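Local coordinates for protein aerobactin synthase IucA (Klebsiella pneumoniae subsp. pneumoniae, PDB 5JM8) that probably catalyses an ATP-dependent condensation in the biosynthesis of the siderophore aerobactin, as an NRPS-independent siderophore (NIS) synthetase, at residues A257-T262 / L268-S273; E167-L170 / H176-L179; L179-V184 / E208-L213; Q199-R204 / Q326-A331. One frame throughout, in Å; residues are numbered along the deposited sequence.

Interaction 1: residues A257-T262 / L268-S273; sequences APWLPT and LYCATS
Leu268 lies against the strand 258-261, its CB 3.5 Å from Trp259 CE3. The two side chains cross at about a right angle. Leu268 and Pro261 form a non-hydrogen-bonded antiparallel pair, with both side chains on the same face of the sheet. Tyr269 comes next and forms the hydrogen-bonded pair with Leu260. Leu260 N donates to Tyr269 O at 2.7 Å, and Tyr269 N donates to Leu260 O at 2.8 Å. These two bonds fix the register of the beta hairpin. The Tyr269 and Leu260 side chains share the other face, where Tyr269 CB also rests against Thr262 CG2. Cys270 lies over the face of the Trp259 ring. Its CB sits 3.4 Å from the centroid of the six-membered ring of Trp259, almost straight above it, in a CH-pi contact. Cys270 SG is anti to the backbone N (chi1 -180°), which carries it over the five-membered ring of Trp259, 4.5 Å from its centroid. Cys270 SG also lies 3.6 Å from Ala257 CB. A type I turn then runs from Cys270 to Ser273. It brings Ser273 OG to 3.5 Å from Trp259 CH2, while the same hydroxyl is hydrogen-bonded to Asp275 O. The hairpin tip lies near the nucleotide, with the Thr262 side chain about 5 Å from bound ATP. Leu268 is bonded through its backbone to Ile277 of strand 275-284, and Trp259 to Phe177 of strand 177-185. The end of helix 198-209 meets Trp259, Cys270 and Ser273 through Asn209.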
loop_
_atom_site.group_PDB
_atom_site.type_symbol
_atom_site.label_atom_id
_atom_site.label_comp_id
_atom_site.label_asym_id
_atom_site.label_seq_id
_atom_site.Cartn_x
_atom_site.Cartn_y
_atom_site.Cartn_z
ATOM N N ALA A 257 8.019 16.407 -7.754
ATOM C CA ALA A 257 7.121 15.278 -7.947
ATOM C C ALA A 257 6.662 15.164 -9.397
ATOM O O ALA A 257 6.663 16.152 -10.128
ATOM C CB ALA A 257 5.920 15.412 -7.023
ATOM N N PRO A 258 6.270 13.951 -9.817
ATOM C CA PRO A 258 5.792 13.738 -11.187
ATOM C C PRO A 258 4.359 14.217 -11.387
ATOM O O PRO A 258 3.512 13.984 -10.524
ATOM C CB PRO A 258 5.887 12.223 -11.352
ATOM C CG PRO A 258 5.672 11.694 -9.983
ATOM C CD PRO A 258 6.294 12.695 -9.046
ATOM N N TRP A 259 4.100 14.871 -12.515
ATOM C CA TRP A 259 2.765 15.364 -12.839
ATOM C C TRP A 259 2.236 14.710 -14.107
ATOM O O TRP A 259 2.989 14.467 -15.047
ATOM C CB TRP A 259 2.786 16.879 -13.003
ATOM C CG TRP A 259 2.966 17.592 -11.715
ATOM C CD1 TRP A 259 4.136 17.800 -11.049
ATOM C CD2 TRP A 259 1.939 18.194 -10.922
ATOM N NE1 TRP A 259 3.902 18.499 -9.891
ATOM C CE2 TRP A 259 2.560 18.749 -9.789
ATOM C CE3 TRP A 259 0.554 18.311 -11.060
ATOM C CZ2 TRP A 259 1.843 19.418 -8.804
ATOM C CZ3 TRP A 259 -0.154 18.974 -10.082
ATOM C CH2 TRP A 259 0.490 19.519 -8.968
ATOM N N LEU A 260 0.935 14.439 -14.122
ATOM C CA LEU A 260 0.287 13.776 -15.247
ATOM C C LEU A 260 -0.621 14.740 -16.005
ATOM O O LEU A 260 -1.552 15.293 -15.420
ATOM C CB LEU A 260 -0.538 12.579 -14.762
ATOM C CG LEU A 260 0.176 11.263 -14.449
ATOM C CD1 LEU A 260 1.140 11.394 -13.279
ATOM C CD2 LEU A 260 -0.859 10.187 -14.173
ATOM N N PRO A 261 -0.354 14.961 -17.304
ATOM C CA PRO A 261 -1.354 15.725 -18.057
ATOM C C PRO A 261 -2.678 14.971 -18.145
ATOM O O PRO A 261 -2.680 13.778 -18.444
ATOM C CB PRO A 261 -0.714 15.895 -19.443
ATOM C CG PRO A 261 0.380 14.883 -19.509
ATOM C CD PRO A 261 0.856 14.701 -18.105
ATOM N N THR A 262 -3.783 15.656 -17.868
ATOM C CA THR A 262 -5.098 15.026 -17.878
ATOM C C THR A 262 -5.749 15.173 -19.250
ATOM O O THR A 262 -5.110 15.629 -20.197
ATOM C CB THR A 262 -6.019 15.631 -16.799
ATOM O OG1 THR A 262 -6.313 16.997 -17.120
ATOM C CG2 THR A 262 -5.350 15.562 -15.435
ATOM N N LEU A 268 -2.845 19.493 -14.965
ATOM C CA LEU A 268 -1.953 18.438 -14.500
ATOM C C LEU A 268 -2.415 17.849 -13.169
ATOM O O LEU A 268 -3.065 18.525 -12.373
ATOM C CB LEU A 268 -0.530 18.978 -14.356
ATOM C CG LEU A 268 0.311 19.120 -15.628
ATOM C CD1 LEU A 268 -0.413 19.903 -16.707
ATOM C CD2 LEU A 268 1.647 19.773 -15.300
ATOM N N TYR A 269 -2.061 16.587 -12.937
ATOM C CA TYR A 269 -2.417 15.885 -11.709
ATOM C C TYR A 269 -1.188 15.270 -11.040
ATOM O O TYR A 269 -0.347 14.662 -11.701
ATOM C CB TYR A 269 -3.458 14.802 -12.009
ATOM C CG TYR A 269 -3.686 13.812 -10.885
ATOM C CD1 TYR A 269 -4.321 14.195 -9.711
ATOM C CD2 TYR A 269 -3.281 12.490 -11.010
ATOM C CE1 TYR A 269 -4.537 13.287 -8.686
ATOM C CE2 TYR A 269 -3.493 11.575 -9.993
ATOM C CZ TYR A 269 -4.121 11.978 -8.835
ATOM O OH TYR A 269 -4.328 11.063 -7.826
ATOM N N CYS A 270 -1.089 15.457 -9.726
ATOM C CA CYS A 270 -0.063 14.814 -8.911
ATOM C C CYS A 270 -0.732 14.212 -7.678
ATOM O O CYS A 270 -1.289 14.933 -6.851
ATOM C CB CYS A 270 1.028 15.813 -8.514
ATOM S SG CYS A 270 2.361 15.123 -7.502
ATOM N N ALA A 271 -0.673 12.888 -7.567
ATOM C CA ALA A 271 -1.439 12.148 -6.565
ATOM C C ALA A 271 -1.135 12.596 -5.137
ATOM O O ALA A 271 -1.990 12.498 -4.255
ATOM C CB ALA A 271 -1.174 10.652 -6.708
ATOM N N THR A 272 0.080 13.087 -4.919
ATOM C CA THR A 272 0.523 13.493 -3.590
ATOM C C THR A 272 0.337 14.989 -3.349
ATOM O O THR A 272 0.583 15.481 -2.247
ATOM C CB THR A 272 2.005 13.140 -3.373
ATOM O OG1 THR A 272 2.801 13.779 -4.378
ATOM C CG2 THR A 272 2.211 11.636 -3.454
ATOM N N SER A 273 -0.095 15.709 -4.381
ATOM C CA SER A 273 -0.301 17.148 -4.274
ATOM C C SER A 273 -1.718 17.480 -3.830
ATOM O O SER A 273 -2.695 16.995 -4.404
ATOM C CB SER A 273 -0.010 17.832 -5.607
ATOM O OG SER A 273 -0.354 19.206 -5.553
#

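Interaction 2: residues E167-L170 / H176-L179; sequences ERYL and HFPL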
loop_
_atom_site.group_PDB
_atom_site.type_symbol
_atom_site.label_atom_id
_atom_site.label_comp_id
_atom_site.label_asym_id
_atom_site.label_seq_id
_atom_site.Cartn_x
_atom_site.Cartn_y
_atom_site.Cartn_z
ATOM N N GLU A 167 4.351 13.686 -27.280
ATOM C CA GLU A 167 4.663 12.481 -26.519
ATOM C C GLU A 167 4.744 12.740 -25.019
ATOM O O GLU A 167 4.493 11.841 -24.219
ATOM C CB GLU A 167 5.991 11.875 -26.987
ATOM C CG GLU A 167 5.921 11.112 -28.301
ATOM C CD GLU A 167 7.214 10.384 -28.624
ATOM O OE1 GLU A 167 8.216 10.592 -27.905
ATOM O OE2 GLU A 167 7.226 9.600 -29.595
ATOM N N ARG A 168 5.104 13.963 -24.646
ATOM C CA ARG A 168 5.370 14.284 -23.249
ATOM C C ARG A 168 4.243 15.079 -22.600
ATOM O O ARG A 168 3.930 14.873 -21.429
ATOM C CB ARG A 168 6.686 15.062 -23.130
ATOM C CG ARG A 168 7.180 15.226 -21.695
ATOM C CD ARG A 168 8.483 16.006 -21.619
ATOM N NE ARG A 168 8.900 16.221 -20.237
ATOM C CZ ARG A 168 9.876 17.041 -19.861
ATOM N NH1 ARG A 168 10.179 17.167 -18.575
ATOM N NH2 ARG A 168 10.549 17.739 -20.764
ATOM N N TYR A 169 3.626 15.976 -23.365
ATOM C CA TYR A 169 2.760 17.000 -22.785
ATOM C C TYR A 169 1.267 16.728 -22.983
ATOM O O TYR A 169 0.425 17.400 -22.382
ATOM C CB TYR A 169 3.143 18.362 -23.370
ATOM C CG TYR A 169 4.578 18.742 -23.059
ATOM C CD1 TYR A 169 5.082 18.612 -21.772
ATOM C CD2 TYR A 169 5.432 19.203 -24.050
ATOM C CE1 TYR A 169 6.387 18.944 -21.475
ATOM C CE2 TYR A 169 6.746 19.538 -23.762
ATOM C CZ TYR A 169 7.216 19.406 -22.471
ATOM O OH TYR A 169 8.518 19.734 -22.167
ATOM N N LEU A 170 0.943 15.740 -23.810
ATOM C CA LEU A 170 -0.430 15.270 -23.949
ATOM C C LEU A 170 -0.615 13.993 -23.132
ATOM O O LEU A 170 0.363 13.338 -22.780
ATOM C CB LEU A 170 -0.772 15.016 -25.417
ATOM C CG LEU A 170 -0.607 16.196 -26.375
ATOM C CD1 LEU A 170 -0.879 15.731 -27.785
ATOM C CD2 LEU A 170 -1.521 17.353 -26.008
ATOM N N HIS A 176 4.532 11.538 -17.875
ATOM C CA HIS A 176 4.561 12.362 -16.681
ATOM C C HIS A 176 5.867 13.139 -16.641
ATOM O O HIS A 176 6.843 12.767 -17.294
ATOM C CB HIS A 176 4.392 11.512 -15.425
ATOM C CG HIS A 176 5.446 10.465 -15.252
ATOM N ND1 HIS A 176 5.319 9.188 -15.757
ATOM C CD2 HIS A 176 6.639 10.500 -14.614
ATOM C CE1 HIS A 176 6.393 8.486 -15.445
ATOM N NE2 HIS A 176 7.209 9.259 -14.751
ATOM N N PHE A 177 5.876 14.232 -15.889
ATOM C CA PHE A 177 7.056 15.079 -15.803
ATOM C C PHE A 177 6.997 15.981 -14.577
ATOM O O PHE A 177 5.912 16.349 -14.131
ATOM C CB PHE A 177 7.194 15.926 -17.069
ATOM C CG PHE A 177 5.962 16.719 -17.403
ATOM C CD1 PHE A 177 5.686 17.903 -16.740
ATOM C CD2 PHE A 177 5.084 16.282 -18.380
ATOM C CE1 PHE A 177 4.557 18.634 -17.041
ATOM C CE2 PHE A 177 3.952 17.011 -18.687
ATOM C CZ PHE A 177 3.688 18.189 -18.017
ATOM N N PRO A 178 8.167 16.343 -14.027
ATOM C CA PRO A 178 8.158 17.308 -12.927
ATOM C C PRO A 178 7.959 18.724 -13.459
ATOM O O PRO A 178 8.252 18.974 -14.628
ATOM C CB PRO A 178 9.538 17.132 -12.300
ATOM C CG PRO A 178 10.402 16.746 -13.444
ATOM C CD PRO A 178 9.538 15.929 -14.376
ATOM N N LEU A 179 7.467 19.630 -12.620
ATOM C CA LEU A 179 7.230 21.004 -13.047
ATOM C C LEU A 179 8.533 21.756 -13.262
ATOM O O LEU A 179 9.582 21.354 -12.763
ATOM C CB LEU A 179 6.387 21.757 -12.017
ATOM C CG LEU A 179 4.959 21.269 -11.787
ATOM C CD1 LEU A 179 4.277 22.155 -10.760
ATOM C CD2 LEU A 179 4.179 21.251 -13.090
#
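Arg168 NH1 is held in a salt bridge by Glu254 OE1, and it lies 3.6 Å from Phe177 CB. The Arg168 side chain is extended from CG to NE, with CG anti to the backbone N (chi1 -170°). This carries the guanidinium alongside the start of the Phe177 side chain, and NE is also 3.6 Å from Phe177 CB. CB meets the guanidinium at its edge, near its plane. The guanidinium and the Phe177 ring are nearly perpendicular, so the cation is not stacked on the ring. The backbone of Arg168 joins in as well: its carbonyl O faces the ring edge, 3.5 Å from Phe177 CE2.

Tyr169 meets the same phenyl ring in a different way. Its edge points at the face of Phe177 in a T-shaped pair, with centroids 5.4 Å apart and planes at 79°. Tyr169 CD1 comes to 3.7 Å from Phe177 CE2. Phe177 CG stands between the backbone N and the carbonyl carbon (chi1 54°), a crowded position that turns the ring toward the helix. His227 and Trp229 add further rings around Tyr169. Nearby, His176 NE2 is hydrogen-bonded to Glu133 OE1 of the second subunit. The contact is a helix-loop-strand connection. An edge-to-face aromatic pair packs the last turn of helix 163-169 on the first residues of strand 177-185, the central strand of a three-stranded antiparallel sheet.

Interaction 3: residues L179-V184 / E208-L213; sequences LRWFAV and ENAPQL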
loop_
_atom_site.group_PDB
_atom_site.type_symbol
_atom_site.label_atom_id
_atom_site.label_comp_id
_atom_site.label_asym_id
_atom_site.label_seq_id
_atom_site.Cartn_x
_atom_site.Cartn_y
_atom_site.Cartn_z
ATOM N N LEU A 179 7.467 19.630 -12.620
ATOM C CA LEU A 179 7.230 21.004 -13.047
ATOM C C LEU A 179 8.533 21.756 -13.262
ATOM O O LEU A 179 9.582 21.354 -12.763
ATOM C CB LEU A 179 6.387 21.757 -12.017
ATOM C CG LEU A 179 4.959 21.269 -11.787
ATOM C CD1 LEU A 179 4.277 22.155 -10.760
ATOM C CD2 LEU A 179 4.179 21.251 -13.090
ATOM N N ARG A 180 8.450 22.848 -14.013
ATOM C CA ARG A 180 9.539 23.805 -14.111
ATOM C C ARG A 180 9.305 24.871 -13.052
ATOM O O ARG A 180 8.158 25.173 -12.724
ATOM C CB ARG A 180 9.604 24.419 -15.508
ATOM C CG ARG A 180 10.782 25.343 -15.730
ATOM C CD ARG A 180 10.824 25.802 -17.172
ATOM N NE ARG A 180 11.988 26.632 -17.464
ATOM C CZ ARG A 180 13.184 26.157 -17.793
ATOM N NH1 ARG A 180 13.394 24.849 -17.865
ATOM N NH2 ARG A 180 14.177 26.997 -18.048
ATOM N N TRP A 181 10.381 25.437 -12.514
ATOM C CA TRP A 181 10.269 26.353 -11.381
ATOM C C TRP A 181 11.116 27.611 -11.540
ATOM O O TRP A 181 12.283 27.538 -11.924
ATOM C CB TRP A 181 10.672 25.633 -10.094
ATOM C CG TRP A 181 9.777 24.483 -9.730
ATOM C CD1 TRP A 181 9.906 23.184 -10.129
ATOM C CD2 TRP A 181 8.620 24.530 -8.886
ATOM N NE1 TRP A 181 8.900 22.420 -9.585
ATOM C CE2 TRP A 181 8.098 23.224 -8.819
ATOM C CE3 TRP A 181 7.976 25.550 -8.181
ATOM C CZ2 TRP A 181 6.963 22.912 -8.076
ATOM C CZ3 TRP A 181 6.850 25.240 -7.446
ATOM C CH2 TRP A 181 6.355 23.932 -7.397
ATOM N N PHE A 182 10.510 28.760 -11.242
ATOM C CA PHE A 182 11.220 30.035 -11.195
ATOM C C PHE A 182 11.232 30.591 -9.780
ATOM O O PHE A 182 10.213 30.563 -9.088
ATOM C CB PHE A 182 10.571 31.075 -12.116
ATOM C CG PHE A 182 10.710 30.785 -13.587
ATOM C CD1 PHE A 182 11.489 29.736 -14.052
ATOM C CD2 PHE A 182 10.059 31.584 -14.509
ATOM C CE1 PHE A 182 11.604 29.488 -15.407
ATOM C CE2 PHE A 182 10.170 31.340 -15.863
ATOM C CZ PHE A 182 10.943 30.293 -16.312
ATOM N N ALA A 183 12.380 31.104 -9.353
ATOM C CA ALA A 183 12.430 31.946 -8.166
ATOM C C ALA A 183 12.127 33.369 -8.616
ATOM O O ALA A 183 12.838 33.922 -9.455
ATOM C CB ALA A 183 13.779 31.861 -7.481
ATOM N N VAL A 184 11.060 33.944 -8.069
ATOM C CA VAL A 184 10.541 35.221 -8.543
ATOM C C VAL A 184 10.329 36.210 -7.402
ATOM O O VAL A 184 9.780 35.854 -6.359
ATOM C CB VAL A 184 9.201 35.029 -9.285
ATOM C CG1 VAL A 184 8.691 36.355 -9.832
ATOM C CG2 VAL A 184 9.351 34.011 -10.403
ATOM N N GLU A 208 5.364 20.800 -0.985
ATOM C CA GLU A 208 4.869 19.436 -1.120
ATOM C C GLU A 208 5.079 18.870 -2.525
ATOM O O GLU A 208 4.711 17.724 -2.789
ATOM C CB GLU A 208 3.382 19.375 -0.744
ATOM C CG GLU A 208 2.442 20.082 -1.702
ATOM C CD GLU A 208 1.006 20.085 -1.208
ATOM O OE1 GLU A 208 0.774 19.672 -0.052
ATOM O OE2 GLU A 208 0.108 20.492 -1.980
ATOM N N ASN A 209 5.675 19.661 -3.417
ATOM C CA ASN A 209 5.928 19.219 -4.789
ATOM C C ASN A 209 7.400 19.252 -5.181
ATOM O O ASN A 209 7.871 18.376 -5.907
ATOM C CB ASN A 209 5.129 20.069 -5.774
ATOM C CG ASN A 209 3.654 19.740 -5.753
ATOM O OD1 ASN A 209 3.247 18.654 -6.165
ATOM N ND2 ASN A 209 2.842 20.674 -5.274
ATOM N N ALA A 210 8.118 20.268 -4.713
ATOM C CA ALA A 210 9.550 20.379 -4.974
ATOM C C ALA A 210 10.272 20.935 -3.751
ATOM O O ALA A 210 10.789 22.052 -3.785
ATOM C CB ALA A 210 9.799 21.257 -6.180
ATOM N N PRO A 211 10.311 20.149 -2.665
ATOM C CA PRO A 211 10.904 20.583 -1.395
ATOM C C PRO A 211 12.353 21.035 -1.536
ATOM O O PRO A 211 12.789 21.934 -0.819
ATOM C CB PRO A 211 10.833 19.331 -0.512
ATOM C CG PRO A 211 9.930 18.391 -1.191
ATOM C CD PRO A 211 9.882 18.741 -2.633
ATOM N N GLN A 212 13.089 20.411 -2.449
ATOM C CA GLN A 212 14.524 20.650 -2.554
ATOM C C GLN A 212 14.835 22.016 -3.169
ATOM O O GLN A 212 16.001 22.400 -3.274
ATOM C CB GLN A 212 15.200 19.538 -3.368
ATOM C CG GLN A 212 14.849 19.498 -4.851
ATOM C CD GLN A 212 13.587 18.702 -5.151
ATOM O OE1 GLN A 212 12.806 18.377 -4.255
ATOM N NE2 GLN A 212 13.386 18.378 -6.424
ATOM N N LEU A 213 13.794 22.738 -3.575
ATOM C CA LEU A 213 13.950 24.086 -4.115
ATOM C C LEU A 213 13.673 25.146 -3.060
ATOM O O LEU A 213 13.690 26.343 -3.349
ATOM C CB LEU A 213 13.016 24.306 -5.307
ATOM C CG LEU A 213 13.318 23.535 -6.590
ATOM C CD1 LEU A 213 12.292 23.891 -7.652
ATOM C CD2 LEU A 213 14.726 23.816 -7.094
#
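Leu213 CD1 sits over one face of the Trp181 indole, 3.7 Å from the centroid of the five-membered ring, in a CH-pi contact. The methyl is displaced from the ring centre toward the root of the side chain. It lies 3.3 Å from Trp181 CG and 3.4 Å from Trp181 CB. Only this one branch of Leu213 does the touching.

The remaining contacts are apolar and gather along the indole. Ala210 CB approaches from the same side of the ring as Leu213 CD1. It rests 3.7 Å from both Trp181 CE2 and Trp181 NE1, where the two rings are fused and at the pyrrole nitrogen. Asn209 comes by its CB, which is at the ring edge, 4.1 Å from Trp181 CZ2. Its amide plane is tilted 31° from the indole plane. Trp181 CG is anti to its own carbonyl carbon (chi1 -63°), which reaches the ring out from strand 177-185 across to the segment 208-213.

Polar groups find their partners outside the pair. Trp181 NE1 is hydrogen-bonded to Ala255 O of the neighbouring strand 249-255, and Asn209 ND2 to Phe205 O one turn back in helix 198-209. Within 208-213, Leu213 N bonds to Ala210 O at 3.1 Å, closing the 3-10 turn that presents Ala210 and Leu213 together.

The chemistry implies a buried seat for one indole. Its N-H bond to the sheet helps fix the ring's rotation, while dispersion and CH-pi contacts hold the chain leaving the helix against it.

Interaction 4: residues Q199-R204 / Q326-A331; sequences QQRLTR and QEDGWA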
loop_
_atom_site.group_PDB
_atom_site.type_symbol
_atom_site.label_atom_id
_atom_site.label_comp_id
_atom_site.label_asym_id
_atom_site.label_seq_id
_atom_site.Cartn_x
_atom_site.Cartn_y
_atom_site.Cartn_z
ATOM N N GLN A 199 1.120 34.229 -0.994
ATOM C CA GLN A 199 2.457 33.879 -0.532
ATOM C C GLN A 199 2.469 32.489 0.091
ATOM O O GLN A 199 3.398 31.708 -0.117
ATOM C CB GLN A 199 2.954 34.911 0.485
ATOM C CG GLN A 199 4.369 34.660 0.986
ATOM C CD GLN A 199 4.821 35.684 2.003
ATOM O OE1 GLN A 199 4.057 36.561 2.408
ATOM N NE2 GLN A 199 6.074 35.574 2.427
ATOM N N GLN A 200 1.419 32.193 0.848
ATOM C CA GLN A 200 1.314 30.944 1.586
ATOM C C GLN A 200 0.988 29.743 0.692
ATOM O O GLN A 200 1.470 28.638 0.948
ATOM C CB GLN A 200 0.255 31.082 2.680
ATOM C CG GLN A 200 0.666 31.996 3.828
ATOM C CD GLN A 200 -0.515 32.468 4.659
ATOM O OE1 GLN A 200 -1.671 32.306 4.268
ATOM N NE2 GLN A 200 -0.226 33.052 5.816
ATOM N N ARG A 201 0.174 29.947 -0.344
ATOM C CA ARG A 201 -0.145 28.860 -1.273
ATOM C C ARG A 201 1.107 28.339 -1.956
ATOM O O ARG A 201 1.403 27.146 -1.904
ATOM C CB ARG A 201 -1.137 29.302 -2.359
ATOM C CG ARG A 201 -2.625 29.091 -2.064
ATOM C CD ARG A 201 -3.001 27.688 -1.586
ATOM N NE ARG A 201 -3.570 26.827 -2.621
ATOM C CZ ARG A 201 -4.740 27.026 -3.221
ATOM N NH1 ARG A 201 -5.478 28.091 -2.936
ATOM N NH2 ARG A 201 -5.165 26.158 -4.132
ATOM N N LEU A 202 1.832 29.249 -2.598
ATOM C CA LEU A 202 3.024 28.900 -3.355
ATOM C C LEU A 202 4.066 28.249 -2.456
ATOM O O LEU A 202 4.838 27.400 -2.898
ATOM C CB LEU A 202 3.601 30.145 -4.028
ATOM C CG LEU A 202 2.627 30.881 -4.954
ATOM C CD1 LEU A 202 3.249 32.164 -5.489
ATOM C CD2 LEU A 202 2.190 29.979 -6.100
ATOM N N THR A 203 4.076 28.649 -1.189
ATOM C CA THR A 203 4.962 28.043 -0.204
ATOM C C THR A 203 4.563 26.592 0.026
ATOM O O THR A 203 5.403 25.692 -0.038
ATOM C CB THR A 203 4.929 28.799 1.139
ATOM O OG1 THR A 203 5.410 30.136 0.954
ATOM C CG2 THR A 203 5.797 28.101 2.167
ATOM N N ARG A 204 3.281 26.370 0.297
ATOM C CA ARG A 204 2.761 25.023 0.508
ATOM C C ARG A 204 2.942 24.174 -0.741
ATOM O O ARG A 204 3.431 23.047 -0.671
ATOM C CB ARG A 204 1.278 25.059 0.888
ATOM C CG ARG A 204 0.738 23.719 1.377
ATOM C CD ARG A 204 -0.769 23.753 1.585
ATOM N NE ARG A 204 -1.505 23.755 0.324
ATOM C CZ ARG A 204 -2.825 23.883 0.230
ATOM N NH1 ARG A 204 -3.412 23.870 -0.959
ATOM N NH2 ARG A 204 -3.558 24.023 1.324
ATOM N N GLN A 326 -12.995 23.219 -6.265
ATOM C CA GLN A 326 -12.878 24.671 -6.257
ATOM C C GLN A 326 -11.510 25.139 -6.724
ATOM O O GLN A 326 -10.479 24.660 -6.249
ATOM C CB GLN A 326 -13.149 25.221 -4.857
ATOM C CG GLN A 326 -14.550 24.953 -4.335
ATOM C CD GLN A 326 -15.625 25.639 -5.155
ATOM O OE1 GLN A 326 -15.348 26.571 -5.910
ATOM N NE2 GLN A 326 -16.860 25.176 -5.013
ATOM N N GLU A 327 -11.521 26.083 -7.659
ATOM C CA GLU A 327 -10.306 26.742 -8.110
ATOM C C GLU A 327 -10.137 28.045 -7.330
ATOM O O GLU A 327 -10.360 29.134 -7.860
ATOM C CB GLU A 327 -10.368 26.999 -9.615
ATOM C CG GLU A 327 -10.576 25.731 -10.432
ATOM C CD GLU A 327 -10.909 26.011 -11.885
ATOM O OE1 GLU A 327 -10.682 27.151 -12.343
ATOM O OE2 GLU A 327 -11.411 25.088 -12.565
ATOM N N ASP A 328 -9.738 27.914 -6.066
ATOM C CA ASP A 328 -9.751 29.029 -5.123
ATOM C C ASP A 328 -8.408 29.749 -5.041
ATOM O O ASP A 328 -8.097 30.383 -4.032
ATOM C CB ASP A 328 -10.155 28.532 -3.728
ATOM C CG ASP A 328 -9.266 27.409 -3.222
ATOM O OD1 ASP A 328 -8.178 27.193 -3.797
ATOM O OD2 ASP A 328 -9.652 26.741 -2.239
ATOM N N GLY A 329 -7.611 29.646 -6.100
ATOM C CA GLY A 329 -6.323 30.309 -6.141
ATOM C C GLY A 329 -5.751 30.373 -7.540
ATOM O O GLY A 329 -5.958 29.468 -8.349
ATOM N N TRP A 330 -5.033 31.452 -7.828
ATOM C CA TRP A 330 -4.382 31.617 -9.120
ATOM C C TRP A 330 -3.215 32.579 -9.002
ATOM O O TRP A 330 -3.145 33.378 -8.069
ATOM C CB TRP A 330 -5.367 32.126 -10.173
ATOM C CG TRP A 330 -5.883 33.512 -9.909
ATOM C CD1 TRP A 330 -7.028 33.847 -9.250
ATOM C CD2 TRP A 330 -5.273 34.748 -10.305
ATOM N NE1 TRP A 330 -7.170 35.213 -9.208
ATOM C CE2 TRP A 330 -6.105 35.789 -9.849
ATOM C CE3 TRP A 330 -4.104 35.075 -11.001
ATOM C CZ2 TRP A 330 -5.807 37.133 -10.065
ATOM C CZ3 TRP A 330 -3.810 36.410 -11.214
ATOM C CH2 TRP A 330 -4.658 37.422 -10.748
ATOM N N ALA A 331 -2.302 32.501 -9.959
ATOM C CA ALA A 331 -1.149 33.378 -9.963
ATOM C C ALA A 331 -0.628 33.559 -11.379
ATOM O O ALA A 331 -0.995 32.817 -12.290
ATOM C CB ALA A 331 -0.063 32.822 -9.059
#
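Arg201 and Asp328 form a buried salt bridge that ties helix 198-209 to the start of strand 329-334, part of a large antiparallel sheet. One carboxylate oxygen, OD1, accepts from both terminal nitrogens, NH1 and NH2. Arg201 NH1 donates to Asp328 OD1 at 3.0 Å, with an N-H...O angle of 140°. Arg201 NH2 adds a weak bond to Asp328 OD1 at 3.2 Å. The guanidinium and carboxylate planes are 84° apart, so this is not the flat two-oxygen pairing. NH1 reaches OD1 from well above the carboxylate plane.

The next shell holds the arginine in place. Arg201 NE makes a second salt bridge to Asp275 OD2, which Arg204 NH1 also binds, and Arg201 NH1 has a further bond to Ser193 OG. On the acid side, Asp328 OD2 is close to Glu350 OE2, and the nearby arginine probably eases the repulsion between these like charges. Further out, Gln199 and Gln200 of this helix bond to residues of the third subunit. Beside the salt bridge the strand backbone comes near at Gly329, whose CA lies 4.0 Å from Arg201 NH1.

Overall arrangement
Interactions 1, 3 and 4 are buried; interaction 2 is only partly so, and His176 in it reaches a second subunit. Interactions 2 and 3 use successive parts of strand 177-185 and share Leu179. Interactions 3 and 4 both involve helix 198-209, one at its end and one along its body. Interaction 1 touches 2 and 3: Trp259 N lies 2.8 Å from Phe177 O, and Ala257 N 2.7 Å from Asn209 O. The chemistry changes with place. Interaction 1, close to the ATP, joins strand pairing to a cysteine-over-indole contact. Interaction 2 pairs two rings edge to face beside an arginine whose charge is met by Glu254. Interaction 3 is apolar, and interaction 4 is ionic.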